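Local coordinates for response regulator receiver domain protein (CheY) (Rhodospirillum rubrum, PDB 3HEB) that probably acts as a phosphorylation-controlled receiver in two-component signalling, accepting a phosphoryl group on an aspartate in the manner of CheY, at residues 5-14 and 29-37. Residues are numbered along the deposited sequence; the frame is centred on the assembly and turned at random.
Sequences VTIVMIEDDL and VNNEIIAFT
Val5 meets Asn31 where the pairing begins: Asn31 ND2 donates to Val5 O over 3.0 Å, nearly straight (167° at the hydrogen), with the acceptor close to the plane of the Asn31 amide. CG of Asn31 lies anti to its carbonyl carbon (chi1 -62°), which brings the amide to that oxygen; an alanine here would probably leave Val5 O without this donor and the residues leading into strand 6-10 less firmly held. From Ile7 onward the strands run parallel, their axes 18° apart, and the bonds alternate as a parallel ladder requires: Ile7 N donates to Glu32 O at 2.9 Å, Ile7 O receives Ile34 N, Met9 N donates to Ile34 O, and Met9 O accepts Phe36 N at 2.9 Å. Side chains divide accordingly. Ile7 CB meets Ile33 CG1, and selenomethionine Met9, bent at its third side-chain torsion, sets CE against Ala35 CB at 3.8 Å. On the other face Val8 CG2 lies alongside Ile34 CG2, while its CG1, 3.8 Å from Phe36 CE2, abuts the ring edge in plane. Glu11 N closes the ladder on Phe36 O; Glu11 OE1 forms a salt bridge with Lys118, while OE2 lies close to Asp66, the predicted phosphorylation site. This right-handed beta-alpha-beta unit places 33-36 at the sheet edge, 6-10 against strand 61-65, helix 14-26 against the face carrying Met9 and Ile33, and helix 39-47 against the face carrying Val8 and Phe36.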
# COMPACT_ATOMS: atom_id res chain seq x y z
N VAL A 5 15.86 -3.14 6.19
CA VAL A 5 14.71 -2.25 5.83
C VAL A 5 14.61 -1.08 6.81
O VAL A 5 14.46 -1.27 8.02
CB VAL A 5 13.38 -3.03 5.84
CG1 VAL A 5 12.24 -2.14 5.33
CG2 VAL A 5 13.51 -4.29 5.00
N THR A 6 14.70 0.13 6.29
CA THR A 6 14.65 1.32 7.12
C THR A 6 13.31 2.05 7.00
O THR A 6 12.78 2.23 5.90
CB THR A 6 15.73 2.33 6.72
OG1 THR A 6 15.55 2.69 5.35
CG2 THR A 6 17.10 1.74 6.88
N ILE A 7 12.76 2.45 8.14
CA ILE A 7 11.51 3.20 8.15
C ILE A 7 11.88 4.68 8.26
O ILE A 7 12.54 5.07 9.22
CB ILE A 7 10.62 2.81 9.33
CG1 ILE A 7 10.23 1.33 9.20
CG2 ILE A 7 9.39 3.69 9.38
CD1 ILE A 7 9.47 0.79 10.37
N VAL A 8 11.49 5.47 7.27
CA VAL A 8 11.79 6.90 7.30
C VAL A 8 10.53 7.65 7.70
O VAL A 8 9.57 7.72 6.94
CB VAL A 8 12.26 7.41 5.91
CG1 VAL A 8 12.51 8.90 5.98
CG2 VAL A 8 13.52 6.69 5.48
N MSE A 9 10.53 8.21 8.91
CA MSE A 9 9.36 8.95 9.39
C MSE A 9 9.50 10.45 9.17
O MSE A 9 10.38 11.10 9.73
CB MSE A 9 9.14 8.64 10.88
CG MSE A 9 7.98 9.39 11.53
SE MSE A 9 7.62 8.81 13.22
CE MSE A 9 9.11 9.30 14.05
N ILE A 10 8.62 11.00 8.32
CA ILE A 10 8.61 12.43 8.03
C ILE A 10 7.39 13.05 8.72
O ILE A 10 6.27 13.08 8.18
CB ILE A 10 8.55 12.68 6.50
CG1 ILE A 10 9.71 11.94 5.81
CG2 ILE A 10 8.63 14.18 6.21
CD1 ILE A 10 9.65 11.99 4.28
N GLU A 11 7.61 13.53 9.93
CA GLU A 11 6.55 14.11 10.74
C GLU A 11 7.14 15.28 11.52
O GLU A 11 8.23 15.16 12.08
CB GLU A 11 6.02 13.04 11.70
CG GLU A 11 5.01 13.53 12.72
CD GLU A 11 3.72 13.99 12.10
OE1 GLU A 11 2.97 13.14 11.58
OE2 GLU A 11 3.45 15.21 12.13
N ASP A 12 6.43 16.41 11.56
CA ASP A 12 6.91 17.60 12.26
C ASP A 12 6.28 17.75 13.64
O ASP A 12 6.83 18.44 14.50
CB ASP A 12 6.60 18.85 11.45
CG ASP A 12 5.11 19.11 11.35
OD1 ASP A 12 4.36 18.15 11.06
OD2 ASP A 12 4.70 20.27 11.57
N ASP A 13 5.10 17.15 13.84
CA ASP A 13 4.44 17.22 15.12
C ASP A 13 5.19 16.27 16.02
O ASP A 13 5.14 15.06 15.84
CB ASP A 13 2.97 16.79 15.02
CG ASP A 13 2.22 16.98 16.33
OD1 ASP A 13 1.09 17.50 16.30
OD2 ASP A 13 2.75 16.62 17.40
N LEU A 14 5.90 16.82 17.00
CA LEU A 14 6.70 16.01 17.90
C LEU A 14 5.85 15.09 18.74
O LEU A 14 6.31 14.03 19.17
CB LEU A 14 7.55 16.91 18.78
CG LEU A 14 8.61 17.67 17.98
CD1 LEU A 14 9.46 18.51 18.93
CD2 LEU A 14 9.48 16.68 17.21
N VAL A 29 8.09 -4.20 15.97
CA VAL A 29 8.99 -3.80 14.90
C VAL A 29 10.23 -3.15 15.47
O VAL A 29 10.14 -2.11 16.12
CB VAL A 29 8.30 -2.82 13.90
CG1 VAL A 29 9.30 -2.34 12.86
CG2 VAL A 29 7.16 -3.53 13.20
N ASN A 30 11.38 -3.76 15.23
CA ASN A 30 12.66 -3.25 15.72
C ASN A 30 13.48 -2.53 14.65
O ASN A 30 14.61 -2.10 14.92
CB ASN A 30 13.49 -4.39 16.29
CG ASN A 30 12.82 -5.06 17.48
OD1 ASN A 30 13.10 -6.22 17.78
ND2 ASN A 30 11.94 -4.33 18.16
N ASN A 31 12.93 -2.40 13.45
CA ASN A 31 13.64 -1.75 12.36
C ASN A 31 14.12 -0.33 12.68
O ASN A 31 13.51 0.40 13.46
CB ASN A 31 12.76 -1.69 11.10
CG ASN A 31 12.40 -3.07 10.58
OD1 ASN A 31 11.64 -3.80 11.20
ND2 ASN A 31 12.97 -3.44 9.43
N GLU A 32 15.24 0.04 12.07
CA GLU A 32 15.81 1.36 12.26
C GLU A 32 14.79 2.38 11.75
O GLU A 32 14.19 2.19 10.69
CB GLU A 32 17.10 1.50 11.46
CG GLU A 32 16.98 1.02 10.01
CD GLU A 32 17.43 -0.44 9.80
OE1 GLU A 32 18.66 -0.67 9.69
OE2 GLU A 32 16.55 -1.34 9.75
N ILE A 33 14.58 3.44 12.52
CA ILE A 33 13.67 4.49 12.13
C ILE A 33 14.45 5.79 12.16
O ILE A 33 14.97 6.17 13.21
CB ILE A 33 12.51 4.65 13.12
CG1 ILE A 33 11.55 3.46 13.00
CG2 ILE A 33 11.77 5.96 12.85
CD1 ILE A 33 10.51 3.42 14.10
N ILE A 34 14.55 6.45 11.01
CA ILE A 34 15.24 7.72 10.94
C ILE A 34 14.15 8.78 10.75
O ILE A 34 13.39 8.74 9.77
CB ILE A 34 16.29 7.74 9.80
CG1 ILE A 34 17.03 9.08 9.80
CG2 ILE A 34 15.65 7.50 8.47
CD1 ILE A 34 18.25 9.10 8.93
N ALA A 35 14.05 9.69 11.71
CA ALA A 35 13.03 10.73 11.72
C ALA A 35 13.48 12.11 11.23
O ALA A 35 14.60 12.55 11.49
CB ALA A 35 12.46 10.86 13.12
N PHE A 36 12.59 12.79 10.53
CA PHE A 36 12.86 14.14 10.02
C PHE A 36 11.64 14.99 10.38
O PHE A 36 10.51 14.59 10.11
CB PHE A 36 13.06 14.12 8.50
CG PHE A 36 14.25 13.33 8.06
CD1 PHE A 36 15.54 13.74 8.40
CD2 PHE A 36 14.09 12.14 7.36
CE1 PHE A 36 16.65 12.97 8.05
CE2 PHE A 36 15.18 11.37 7.00
CZ PHE A 36 16.47 11.78 7.35
N THR A 37 11.88 16.15 10.98
CA THR A 37 10.78 17.02 11.36
C THR A 37 10.48 18.11 10.34
O THR A 37 9.61 18.95 10.56
CB THR A 37 11.01 17.66 12.75
OG1 THR A 37 12.24 18.39 12.76
CG2 THR A 37 11.06 16.58 13.81